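Local coordinates for protein dihydropteroate synthase (Stenotrophomonas maltophilia, PDB 7L6P) that probably catalyses the condensation of 4-aminobenzoate with 6-hydroxymethyl-7,8-dihydropterin diphosphate to give 7,8-dihydropteroate, a precursor of folates, at residues A[27-32]-A[64-69]; A[190-195]-A[223-228]; A[168-173]-A[210-215]; A[230-235]-A[251-256]. All coordinates share one frame; numbering follows the deposited sequence.

Interaction 1: A[27-32]-A[64-69]; sequences RARVMG and GADLLD
Neighbouring parallel strands of the TIM barrel, 29-35 and 67-71, pair here through Met31 with Leu67 and Gly32 with Leu68, joined by the right-handed beta-alpha-beta crossover usual in this fold. Gly32 N donates to Leu67 O (2.7 Å), and Asp69 N to Gly32 O. Where strand 67-71 begins, Val30 O is gripped by Asp66 N at 2.7 Å and, weakly, by Leu67 N. Asp66 answers with its carboxylate: Val30 N points almost straight at OD2 (2.8 Å, 177°), on that oxygen's anti lone pair, while Arg29 NH1 forms a salt bridge with Asp66 OD1. The guanidinium stands nearly perpendicular to the carboxylate and meets OD1 from above its plane, whereas OD1 lies close to the guanidinium plane. NE of Arg29 is tied to Arg24 O, which further restrains the group. Met31 and Leu67 share the face turned to Met126 in the barrel interior. Farther along, Asp69 is held by Ser107, Asn128 and Arg269 beside a bound imidazole. With CG anti to the backbone N (chi1 172°), Met31 runs past Leu67 to place its SD 3.8 Å from Asp69 CB, and the bend at chi3 (-94°) carries Met31 CE to 3.6 Å from Leu67 CD1.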
loop_
_atom_site.group_PDB
_atom_site.type_symbol
_atom_site.label_atom_id
_atom_site.label_comp_id
_atom_site.label_asym_id
_atom_site.label_seq_id
_atom_site.Cartn_x
_atom_site.Cartn_y
_atom_site.Cartn_z
ATOM N N ARG A 27 -17.115 5.372 0.191
ATOM C CA ARG A 27 -15.735 4.946 0.063
ATOM C C ARG A 27 -15.102 5.018 1.441
ATOM O O ARG A 27 -15.666 5.607 2.366
ATOM C CB ARG A 27 -14.944 5.784 -0.958
ATOM C CG ARG A 27 -14.816 7.274 -0.677
ATOM C CD ARG A 27 -14.327 7.961 -1.950
ATOM N NE ARG A 27 -13.720 9.259 -1.678
ATOM C CZ ARG A 27 -14.364 10.418 -1.703
ATOM N NH1 ARG A 27 -15.653 10.492 -2.015
ATOM N NH2 ARG A 27 -13.706 11.530 -1.381
ATOM N N ALA A 28 -13.925 4.406 1.576
ATOM C CA ALA A 28 -13.249 4.391 2.867
ATOM C C ALA A 28 -12.934 5.811 3.302
ATOM O O ALA A 28 -12.606 6.665 2.481
ATOM C CB ALA A 28 -11.967 3.566 2.793
ATOM N N ARG A 29 -13.109 6.087 4.587
ATOM C CA ARG A 29 -12.814 7.405 5.131
ATOM C C ARG A 29 -11.599 7.321 6.043
ATOM O O ARG A 29 -11.348 6.280 6.656
ATOM C CB ARG A 29 -14.012 7.961 5.892
ATOM C CG ARG A 29 -15.186 8.085 4.973
ATOM C CD ARG A 29 -14.728 8.882 3.787
ATOM N NE ARG A 29 -15.806 9.282 2.905
ATOM C CZ ARG A 29 -15.805 10.415 2.223
ATOM N NH1 ARG A 29 -14.836 11.304 2.378
ATOM N NH2 ARG A 29 -16.751 10.623 1.306
ATOM N N VAL A 30 -10.832 8.412 6.106
ATOM C CA VAL A 30 -9.596 8.449 6.879
ATOM C C VAL A 30 -9.816 9.253 8.155
ATOM O O VAL A 30 -10.155 10.444 8.100
ATOM C CB VAL A 30 -8.436 9.045 6.077
ATOM C CG1 VAL A 30 -7.201 8.990 6.943
ATOM C CG2 VAL A 30 -8.249 8.296 4.766
ATOM N N MET A 31 -9.584 8.601 9.296
ATOM C CA MET A 31 -9.663 9.205 10.621
ATOM C C MET A 31 -8.252 9.538 11.085
ATOM O O MET A 31 -7.408 8.642 11.183
ATOM C CB MET A 31 -10.348 8.238 11.595
ATOM C CG MET A 31 -10.324 8.647 13.062
ATOM S SD MET A 31 -10.876 7.338 14.197
ATOM C CE MET A 31 -12.636 7.669 14.421
ATOM N N GLY A 32 -7.989 10.816 11.355
ATOM C CA GLY A 32 -6.683 11.231 11.854
ATOM C C GLY A 32 -6.555 11.101 13.366
ATOM O O GLY A 32 -7.477 11.408 14.112
ATOM N N GLY A 64 -6.053 15.738 4.335
ATOM C CA GLY A 64 -7.167 14.988 3.782
ATOM C C GLY A 64 -8.024 14.248 4.790
ATOM O O GLY A 64 -8.992 13.595 4.378
ATOM N N ALA A 65 -7.743 14.309 6.089
ATOM C CA ALA A 65 -8.498 13.523 7.057
ATOM C C ALA A 65 -9.977 13.885 6.999
ATOM O O ALA A 65 -10.333 15.066 6.924
ATOM C CB ALA A 65 -7.940 13.744 8.463
ATOM N N ASP A 66 -10.833 12.858 6.978
ATOM C CA ASP A 66 -12.280 13.056 7.011
ATOM C C ASP A 66 -12.817 13.204 8.418
ATOM O O ASP A 66 -13.923 13.709 8.589
ATOM C CB ASP A 66 -12.997 11.877 6.350
ATOM C CG ASP A 66 -12.499 11.611 4.932
ATOM O OD1 ASP A 66 -12.911 12.338 3.981
ATOM O OD2 ASP A 66 -11.639 10.700 4.794
ATOM N N LEU A 67 -12.057 12.796 9.425
ATOM C CA LEU A 67 -12.492 12.933 10.804
ATOM C C LEU A 67 -11.270 12.785 11.693
ATOM O O LEU A 67 -10.234 12.262 11.273
ATOM C CB LEU A 67 -13.586 11.910 11.161
ATOM C CG LEU A 67 -13.297 10.405 11.180
ATOM C CD1 LEU A 67 -14.409 9.660 11.945
ATOM C CD2 LEU A 67 -13.131 9.834 9.782
ATOM N N LEU A 68 -11.391 13.290 12.914
ATOM C CA LEU A 68 -10.294 13.322 13.868
ATOM C C LEU A 68 -10.697 12.622 15.159
ATOM O O LEU A 68 -11.861 12.659 15.564
ATOM C CB LEU A 68 -9.882 14.763 14.156
ATOM C CG LEU A 68 -9.412 15.556 12.938
ATOM C CD1 LEU A 68 -9.118 16.975 13.355
ATOM C CD2 LEU A 68 -8.178 14.907 12.303
ATOM N N ASP A 69 -9.732 11.976 15.805
ATOM C CA ASP A 69 -9.971 11.243 17.044
ATOM C C ASP A 69 -9.109 11.846 18.142
ATOM O O ASP A 69 -7.879 11.801 18.053
ATOM C CB ASP A 69 -9.659 9.757 16.885
ATOM C CG ASP A 69 -10.277 8.923 17.990
ATOM O OD1 ASP A 69 -11.423 9.247 18.394
ATOM O OD2 ASP A 69 -9.623 7.952 18.456
#

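Interaction 2: A[190-195]-A[223-228]; sequences FAKKNL and LGVPML
Val225 turns its side chain into the contact and meets two residues of 190-195, Leu195 and Lys192. Val225 CB lies 3.4 Å from Leu195 O, with CG1 nearly as close to the same oxygen, so the valine packs mainly on a peptide carbonyl. The aliphatic part of the pair is looser: Leu195 CB is 4.3 Å from Val225 CG1, and the rest of the leucine leads away to Ala185 of helix 170-188. Pro226 adds its ring, with CD 3.5 Å from Leu195 O, next to the valine. No hydrogen bond joins the two segments. Both lead into adjacent parallel strands of the TIM barrel, 195-198 and 227-229, at the ends where the chain enters the sheet; the backbone pairing of the two strands takes over here, Pro226 and Leu228 both hydrogen-bonding with Ile197. Val225 also leans on Ile197. Lys192, in the short 3-10 turn before strand 195-198, reaches across from the solvent side. Bent at chi2 (-83°) and extended from there to its amine, its chain crosses the valine side chain at about a right angle, Lys192 CD lying 4.0 Å from Val225 CG1. Lys192 NZ ends 3.8 Å from Val225 CG1 and 3.6 Å from Leu223 O, a loose polar approach at the protein surface. Leu223 itself directs its side chain to His175 and Val179 of helix 170-188.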
loop_
_atom_site.group_PDB
_atom_site.type_symbol
_atom_site.label_atom_id
_atom_site.label_comp_id
_atom_site.label_asym_id
_atom_site.label_seq_id
_atom_site.Cartn_x
_atom_site.Cartn_y
_atom_site.Cartn_z
ATOM N N PHE A 190 -29.686 1.910 21.719
ATOM C CA PHE A 190 -29.025 2.426 20.527
ATOM C C PHE A 190 -29.839 2.106 19.284
ATOM O O PHE A 190 -30.324 0.987 19.119
ATOM C CB PHE A 190 -27.632 1.794 20.372
ATOM C CG PHE A 190 -26.544 2.502 21.111
ATOM C CD1 PHE A 190 -26.341 2.271 22.465
ATOM C CD2 PHE A 190 -25.677 3.363 20.440
ATOM C CE1 PHE A 190 -25.321 2.916 23.147
ATOM C CE2 PHE A 190 -24.648 4.010 21.118
ATOM C CZ PHE A 190 -24.468 3.788 22.468
ATOM N N ALA A 191 -29.866 3.041 18.345
ATOM C CA ALA A 191 -30.284 2.712 16.999
ATOM C C ALA A 191 -29.062 2.203 16.249
ATOM O O ALA A 191 -27.926 2.504 16.618
ATOM C CB ALA A 191 -30.885 3.929 16.299
ATOM N N LYS A 192 -29.300 1.356 15.243
ATOM C CA LYS A 192 -28.191 0.731 14.521
ATOM C C LYS A 192 -27.345 1.753 13.780
ATOM O O LYS A 192 -26.123 1.569 13.649
ATOM C CB LYS A 192 -28.712 -0.319 13.540
ATOM C CG LYS A 192 -28.856 -1.711 14.134
ATOM C CD LYS A 192 -27.534 -2.461 14.137
ATOM C CE LYS A 192 -27.685 -3.910 14.616
ATOM N NZ LYS A 192 -26.346 -4.619 14.507
ATOM N N LYS A 193 -27.961 2.832 13.287
ATOM C CA LYS A 193 -27.167 3.848 12.596
ATOM C C LYS A 193 -26.079 4.430 13.488
ATOM O O LYS A 193 -25.150 5.068 12.981
ATOM C CB LYS A 193 -28.058 4.974 12.062
ATOM C CG LYS A 193 -28.867 5.711 13.099
ATOM C CD LYS A 193 -29.656 6.864 12.456
ATOM C CE LYS A 193 -29.811 8.068 13.392
ATOM N NZ LYS A 193 -30.640 7.726 14.599
ATOM N N ASN A 194 -26.173 4.236 14.800
ATOM C CA ASN A 194 -25.211 4.807 15.723
ATOM C C ASN A 194 -24.184 3.793 16.214
ATOM O O ASN A 194 -23.561 4.026 17.250
ATOM C CB ASN A 194 -25.936 5.459 16.902
ATOM C CG ASN A 194 -26.439 6.855 16.564
ATOM O OD1 ASN A 194 -25.886 7.524 15.694
ATOM N ND2 ASN A 194 -27.457 7.313 17.269
ATOM N N LEU A 195 -23.954 2.700 15.479
ATOM C CA LEU A 195 -23.005 1.680 15.925
ATOM C C LEU A 195 -22.003 1.293 14.838
ATOM O O LEU A 195 -22.369 1.049 13.682
ATOM C CB LEU A 195 -23.744 0.429 16.411
ATOM C CG LEU A 195 -24.511 0.681 17.710
ATOM C CD1 LEU A 195 -25.636 -0.349 17.931
ATOM C CD2 LEU A 195 -23.535 0.710 18.881
ATOM N N LEU A 223 -22.245 -8.590 10.443
ATOM C CA LEU A 223 -22.850 -7.859 11.558
ATOM C C LEU A 223 -23.685 -6.663 11.092
ATOM O O LEU A 223 -24.492 -6.158 11.871
ATOM C CB LEU A 223 -21.772 -7.410 12.551
ATOM C CG LEU A 223 -21.112 -8.637 13.169
ATOM C CD1 LEU A 223 -19.880 -8.328 14.065
ATOM C CD2 LEU A 223 -22.174 -9.411 13.931
ATOM N N GLY A 224 -23.494 -6.180 9.866
ATOM C CA GLY A 224 -24.331 -5.124 9.335
ATOM C C GLY A 224 -24.048 -3.722 9.827
ATOM O O GLY A 224 -24.916 -2.858 9.698
ATOM N N VAL A 225 -22.872 -3.458 10.389
ATOM C CA VAL A 225 -22.494 -2.121 10.845
ATOM C C VAL A 225 -21.152 -1.777 10.216
ATOM O O VAL A 225 -20.362 -2.674 9.889
ATOM C CB VAL A 225 -22.394 -2.046 12.391
ATOM C CG1 VAL A 225 -23.746 -2.210 13.040
ATOM C CG2 VAL A 225 -21.451 -3.096 12.889
ATOM N N PRO A 226 -20.850 -0.488 10.067
ATOM C CA PRO A 226 -19.544 -0.103 9.524
ATOM C C PRO A 226 -18.398 -0.605 10.397
ATOM O O PRO A 226 -18.506 -0.699 11.626
ATOM C CB PRO A 226 -19.599 1.431 9.505
ATOM C CG PRO A 226 -21.072 1.756 9.440
ATOM C CD PRO A 226 -21.747 0.667 10.248
ATOM N N MET A 227 -17.292 -0.925 9.731
ATOM C CA MET A 227 -16.118 -1.483 10.365
ATOM C C MET A 227 -14.977 -0.485 10.268
ATOM O O MET A 227 -14.640 -0.020 9.173
ATOM C CB MET A 227 -15.721 -2.808 9.718
ATOM C CG MET A 227 -14.539 -3.497 10.424
ATOM S SD MET A 227 -14.406 -5.234 9.976
ATOM C CE MET A 227 -14.432 -5.071 8.166
ATOM N N LEU A 228 -14.381 -0.174 11.411
ATOM C CA LEU A 228 -13.237 0.703 11.494
ATOM C C LEU A 228 -11.992 -0.142 11.736
ATOM O O LEU A 228 -11.997 -1.048 12.584
ATOM C CB LEU A 228 -13.443 1.717 12.621
ATOM C CG LEU A 228 -12.335 2.738 12.911
ATOM C CD1 LEU A 228 -12.934 4.033 13.477
ATOM C CD2 LEU A 228 -11.316 2.159 13.887
#

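Interaction 3: A[168-173]-A[210-215]; sequences DDVVAE and NMTLLA
Val170 and Val171, in the first turn of helix 170-188, pack against Thr212 and Leu213 of helix 207-215, two helices of the outer layer of the TIM barrel. The approach to the first helix is organised by its own polar groups. Asp169 is the N-cap: Ala172 N donates to Asp169 OD1 at 2.8 Å, meeting that oxygen from above the carboxylate plane, so the carboxylate caps the start of the helix. Asp169 N in turn donates to Glu173 OE2 (2.9 Å, 172°), a second bond over the first turn, on the anti side of that oxygen but tilted out of the carboxylate plane. Next comes Val170, pointing at the other helix, its two methyl groups divided between two partners. CG1 meets Thr212 CG2 at 3.6 Å, while CG2, anti to the backbone N, rests on the branch of Leu213, 3.8 Å from CD1. Val171 follows on the flank of the interface and also lies against Arg216; its CG2 reaches Thr212 CG2 at 3.8 Å, so the one threonine methyl touches both valines. The hydroxyl of Thr212 takes no part in this packing and makes a weak hydrogen bond back to Ala208 O. The contact is therefore purely apolar across the helices, with the polar work done inside the capped turn. Beyond it, Thr212 and Ala215 pack on Val289 of the second subunit, so that helix 207-215 contacts both helix 170-188 and the second subunit. Leu213 CD2 approaches the main chain of the valines, 4.2 Å from Val171 CA.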
loop_
_atom_site.group_PDB
_atom_site.type_symbol
_atom_site.label_atom_id
_atom_site.label_comp_id
_atom_site.label_asym_id
_atom_site.label_seq_id
_atom_site.Cartn_x
_atom_site.Cartn_y
_atom_site.Cartn_z
ATOM N N ASP A 168 -8.515 -19.766 21.195
ATOM C CA ASP A 168 -8.768 -21.001 20.467
ATOM C C ASP A 168 -9.092 -20.685 19.015
ATOM O O ASP A 168 -8.623 -21.362 18.095
ATOM C CB ASP A 168 -9.922 -21.768 21.101
ATOM C CG ASP A 168 -9.617 -22.226 22.506
ATOM O OD1 ASP A 168 -8.434 -22.557 22.789
ATOM O OD2 ASP A 168 -10.574 -22.256 23.328
ATOM N N ASP A 169 -9.928 -19.676 18.795
ATOM C CA ASP A 169 -10.336 -19.280 17.452
ATOM C C ASP A 169 -10.550 -17.775 17.502
ATOM O O ASP A 169 -11.608 -17.326 17.966
ATOM C CB ASP A 169 -11.609 -20.016 17.064
ATOM C CG ASP A 169 -12.029 -19.747 15.656
ATOM O OD1 ASP A 169 -11.940 -18.590 15.194
ATOM O OD2 ASP A 169 -12.471 -20.721 15.007
ATOM N N VAL A 170 -9.558 -17.009 17.036
ATOM C CA VAL A 170 -9.597 -15.566 17.249
ATOM C C VAL A 170 -10.757 -14.943 16.489
ATOM O O VAL A 170 -11.400 -14.009 16.986
ATOM C CB VAL A 170 -8.247 -14.909 16.893
ATOM C CG1 VAL A 170 -7.886 -15.119 15.422
ATOM C CG2 VAL A 170 -8.265 -13.422 17.245
ATOM N N VAL A 171 -11.041 -15.432 15.275
ATOM C CA VAL A 171 -12.153 -14.886 14.502
ATOM C C VAL A 171 -13.473 -15.153 15.215
ATOM O O VAL A 171 -14.217 -14.223 15.538
ATOM C CB VAL A 171 -12.152 -15.462 13.076
ATOM C CG1 VAL A 171 -13.443 -15.092 12.340
ATOM C CG2 VAL A 171 -10.920 -14.969 12.298
ATOM N N ALA A 172 -13.743 -16.419 15.546
ATOM C CA ALA A 172 -15.013 -16.760 16.192
ATOM C C ALA A 172 -15.181 -16.031 17.522
ATOM O O ALA A 172 -16.292 -15.606 17.868
ATOM C CB ALA A 172 -15.110 -18.272 16.399
ATOM N N GLU A 173 -14.087 -15.844 18.268
ATOM C CA GLU A 173 -14.173 -15.221 19.586
ATOM C C GLU A 173 -14.360 -13.715 19.488
ATOM O O GLU A 173 -15.058 -13.123 20.323
ATOM C CB GLU A 173 -12.934 -15.562 20.402
ATOM C CG GLU A 173 -12.948 -16.999 20.850
ATOM C CD GLU A 173 -11.682 -17.421 21.609
ATOM O OE1 GLU A 173 -11.316 -16.742 22.604
ATOM O OE2 GLU A 173 -11.078 -18.441 21.207
ATOM N N ASN A 210 -3.443 -10.853 14.651
ATOM C CA ASN A 210 -3.788 -9.681 13.850
ATOM C C ASN A 210 -3.919 -10.040 12.374
ATOM O O ASN A 210 -4.842 -9.574 11.696
ATOM C CB ASN A 210 -2.746 -8.575 14.021
ATOM C CG ASN A 210 -2.919 -7.820 15.313
ATOM O OD1 ASN A 210 -4.031 -7.687 15.840
ATOM N ND2 ASN A 210 -1.821 -7.276 15.814
ATOM N N MET A 211 -2.986 -10.833 11.854
ATOM C CA MET A 211 -3.023 -11.196 10.447
ATOM C C MET A 211 -4.209 -12.106 10.135
ATOM O O MET A 211 -4.796 -12.020 9.052
ATOM C CB MET A 211 -1.702 -11.852 10.042
ATOM C CG MET A 211 -0.489 -10.877 10.029
ATOM S SD MET A 211 -0.670 -9.393 8.994
ATOM C CE MET A 211 -1.164 -8.168 10.208
ATOM N N THR A 212 -4.562 -13.000 11.054
ATOM C CA THR A 212 -5.743 -13.826 10.850
ATOM C C THR A 212 -7.011 -12.956 10.810
ATOM O O THR A 212 -7.796 -13.028 9.855
ATOM C CB THR A 212 -5.802 -14.911 11.935
ATOM O OG1 THR A 212 -4.775 -15.897 11.689
ATOM C CG2 THR A 212 -7.176 -15.599 11.956
ATOM N N LEU A 213 -7.174 -12.058 11.792
ATOM C CA LEU A 213 -8.315 -11.140 11.782
ATOM C C LEU A 213 -8.332 -10.269 10.534
ATOM O O LEU A 213 -9.391 -10.044 9.943
ATOM C CB LEU A 213 -8.295 -10.251 13.018
ATOM C CG LEU A 213 -8.716 -10.915 14.316
ATOM C CD1 LEU A 213 -8.276 -10.045 15.478
ATOM C CD2 LEU A 213 -10.264 -11.182 14.311
ATOM N N LEU A 214 -7.175 -9.709 10.153
ATOM C CA LEU A 214 -7.151 -8.832 8.984
ATOM C C LEU A 214 -7.507 -9.606 7.732
ATOM O O LEU A 214 -8.298 -9.136 6.912
ATOM C CB LEU A 214 -5.781 -8.169 8.823
ATOM C CG LEU A 214 -5.630 -7.262 7.579
ATOM C CD1 LEU A 214 -6.677 -6.146 7.581
ATOM C CD2 LEU A 214 -4.184 -6.688 7.435
ATOM N N ALA A 215 -6.969 -10.818 7.591
ATOM C CA ALA A 215 -7.214 -11.598 6.384
ATOM C C ALA A 215 -8.680 -12.010 6.263
ATOM O O ALA A 215 -9.239 -11.984 5.160
ATOM C CB ALA A 215 -6.308 -12.824 6.364
#

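Interaction 4: A[230-235]-A[251-256]; sequences GLSRKR and AASVAA
Leu231 to Lys234 forms a type II beta turn, closed by Lys234 N donating to Leu231 O at 3.2 Å, and lies beside one face of helix 250-262, where Ser232 and Ser253 have their CA atoms 5.2 Å apart. The loop leads from strand 227-229 of the TIM barrel to helix 235-241, with Lys234 at the N-cap of that helix. Arg233, in the turn, has positive phi (54°), and its peptide N-H is directed at the helix. There it meets the hydroxyl of Ser253: Arg233 N donates to Ser253 OG (2.9 Å, 163°). With OG beside the backbone N of its own residue (chi1 -64°), the serine also bonds to Arg249 O, just ahead of the helix, so one oxygen joins that backbone to the loop. The aliphatic start of the arginine then passes the same hydroxyl, Arg233 CG lying 4.0 Å from Ser253 OG. Its chain, extended from CG to NE, carries the guanidinium to a salt bridge with Asp272, while Ser232, whose CB points away from the helix, has its hydroxyl hydrogen-bonded to His271. One turn along the helix the contact becomes apolar: Leu231 CD1 lies 4.1 Å from Ala256 CB. On other sides of the helix, Ala252 and Val254 pack against the second subunit. The buried serine oxygen, accepting a peptide N-H of the turn, thus joins the bonds of Leu231 N to His257 and of Arg233 O to Arg249 in holding the loop against the helix, while small residues let the chain come close.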
loop_
_atom_site.group_PDB
_atom_site.type_symbol
_atom_site.label_atom_id
_atom_site.label_comp_id
_atom_site.label_asym_id
_atom_site.label_seq_id
_atom_site.Cartn_x
_atom_site.Cartn_y
_atom_site.Cartn_z
ATOM N N GLY A 230 -7.784 0.022 12.517
ATOM C CA GLY A 230 -6.626 0.789 12.905
ATOM C C GLY A 230 -5.410 -0.082 13.142
ATOM O O GLY A 230 -5.383 -0.878 14.095
ATOM N N LEU A 231 -4.407 0.044 12.261
ATOM C CA LEU A 231 -3.142 -0.660 12.417
ATOM C C LEU A 231 -1.962 0.298 12.317
ATOM O O LEU A 231 -0.834 -0.150 12.119
ATOM C CB LEU A 231 -2.971 -1.751 11.363
ATOM C CG LEU A 231 -3.944 -2.908 11.231
ATOM C CD1 LEU A 231 -4.831 -2.663 10.017
ATOM C CD2 LEU A 231 -3.182 -4.211 11.080
ATOM N N SER A 232 -2.199 1.597 12.450
ATOM C CA SER A 232 -1.177 2.594 12.154
ATOM C C SER A 232 0.046 2.423 13.054
ATOM O O SER A 232 -0.053 2.531 14.281
ATOM C CB SER A 232 -1.767 3.998 12.296
ATOM O OG SER A 232 -0.820 4.992 11.933
ATOM N N ARG A 233 1.203 2.175 12.416
ATOM C CA ARG A 233 2.518 2.082 13.075
ATOM C C ARG A 233 2.534 1.082 14.226
ATOM O O ARG A 233 3.347 1.184 15.149
ATOM C CB ARG A 233 2.975 3.449 13.565
ATOM C CG ARG A 233 2.901 4.521 12.504
ATOM C CD ARG A 233 3.219 5.886 13.086
ATOM N NE ARG A 233 3.517 6.824 12.020
ATOM C CZ ARG A 233 4.090 8.001 12.202
ATOM N NH1 ARG A 233 4.429 8.422 13.408
ATOM N NH2 ARG A 233 4.310 8.781 11.150
ATOM N N LYS A 234 1.664 0.086 14.154
ATOM C CA LYS A 234 1.528 -0.855 15.242
ATOM C C LYS A 234 2.740 -1.788 15.306
ATOM O O LYS A 234 3.401 -2.062 14.298
ATOM C CB LYS A 234 0.224 -1.635 15.086
ATOM C CG LYS A 234 -0.712 -1.460 16.263
ATOM C CD LYS A 234 -1.852 -0.490 15.949
ATOM C CE LYS A 234 -2.981 -0.666 16.943
ATOM N NZ LYS A 234 -3.477 0.636 17.494
ATOM N N ARG A 235 3.017 -2.282 16.521
ATOM C CA ARG A 235 4.204 -3.111 16.769
ATOM C C ARG A 235 4.207 -4.347 15.888
ATOM O O ARG A 235 5.276 -4.815 15.479
ATOM C CB ARG A 235 4.258 -3.516 18.245
ATOM C CG ARG A 235 5.268 -4.618 18.611
ATOM C CD ARG A 235 4.736 -5.452 19.822
ATOM N NE ARG A 235 3.524 -6.192 19.470
ATOM C CZ ARG A 235 3.530 -7.450 19.046
ATOM N NH1 ARG A 235 4.664 -8.127 18.916
ATOM N NH2 ARG A 235 2.375 -8.048 18.763
ATOM N N ALA A 251 5.038 2.872 5.171
ATOM C CA ALA A 251 4.720 2.027 4.023
ATOM C C ALA A 251 3.929 0.793 4.440
ATOM O O ALA A 251 3.030 0.365 3.725
ATOM C CB ALA A 251 5.997 1.617 3.278
ATOM N N ALA A 252 4.269 0.183 5.570
ATOM C CA ALA A 252 3.526 -0.990 6.023
ATOM C C ALA A 252 2.152 -0.612 6.555
ATOM O O ALA A 252 1.220 -1.418 6.482
ATOM C CB ALA A 252 4.319 -1.737 7.094
ATOM N N SER A 253 2.017 0.588 7.120
ATOM C CA SER A 253 0.708 1.056 7.542
ATOM C C SER A 253 -0.193 1.290 6.339
ATOM O O SER A 253 -1.368 0.909 6.347
ATOM C CB SER A 253 0.852 2.334 8.368
ATOM O OG SER A 253 1.557 2.095 9.578
ATOM N N VAL A 254 0.363 1.886 5.283
ATOM C CA VAL A 254 -0.386 2.111 4.059
ATOM C C VAL A 254 -0.851 0.780 3.483
ATOM O O VAL A 254 -2.026 0.615 3.128
ATOM C CB VAL A 254 0.484 2.907 3.063
ATOM C CG1 VAL A 254 -0.034 2.783 1.617
ATOM C CG2 VAL A 254 0.627 4.375 3.513
ATOM N N ALA A 255 0.052 -0.203 3.407
ATOM C CA ALA A 255 -0.341 -1.516 2.899
ATOM C C ALA A 255 -1.412 -2.154 3.787
ATOM O O ALA A 255 -2.430 -2.675 3.299
ATOM C CB ALA A 255 0.881 -2.418 2.783
ATOM N N ALA A 256 -1.223 -2.088 5.102
ATOM C CA ALA A 256 -2.185 -2.729 5.986
ATOM C C ALA A 256 -3.551 -2.093 5.829
ATOM O O ALA A 256 -4.568 -2.794 5.732
ATOM C CB ALA A 256 -1.699 -2.657 7.434
#

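From the N terminus, interaction 1 closes the first beta-alpha-beta unit, pairing strands 29-35 and 67-71 across helix 49-62, and is complete before the others begin. Interactions 2 and 3 cross: 168-173 opens at the start of helix 170-188, 190-195 follows that helix, 210-215 closes interaction 3 and 223-228 closes interaction 2. Together they tie that helix, helix 207-215 and adjoining strands 195-198 and 227-229. Interaction 4 comes last, closing the short loop through helix 235-241 onto helix 250-262. Met31 and Leu228 touch inside the barrel between interactions 1 and 2, and Leu214 packs near Ala256 between 3 and 4, both of which border the second subunit.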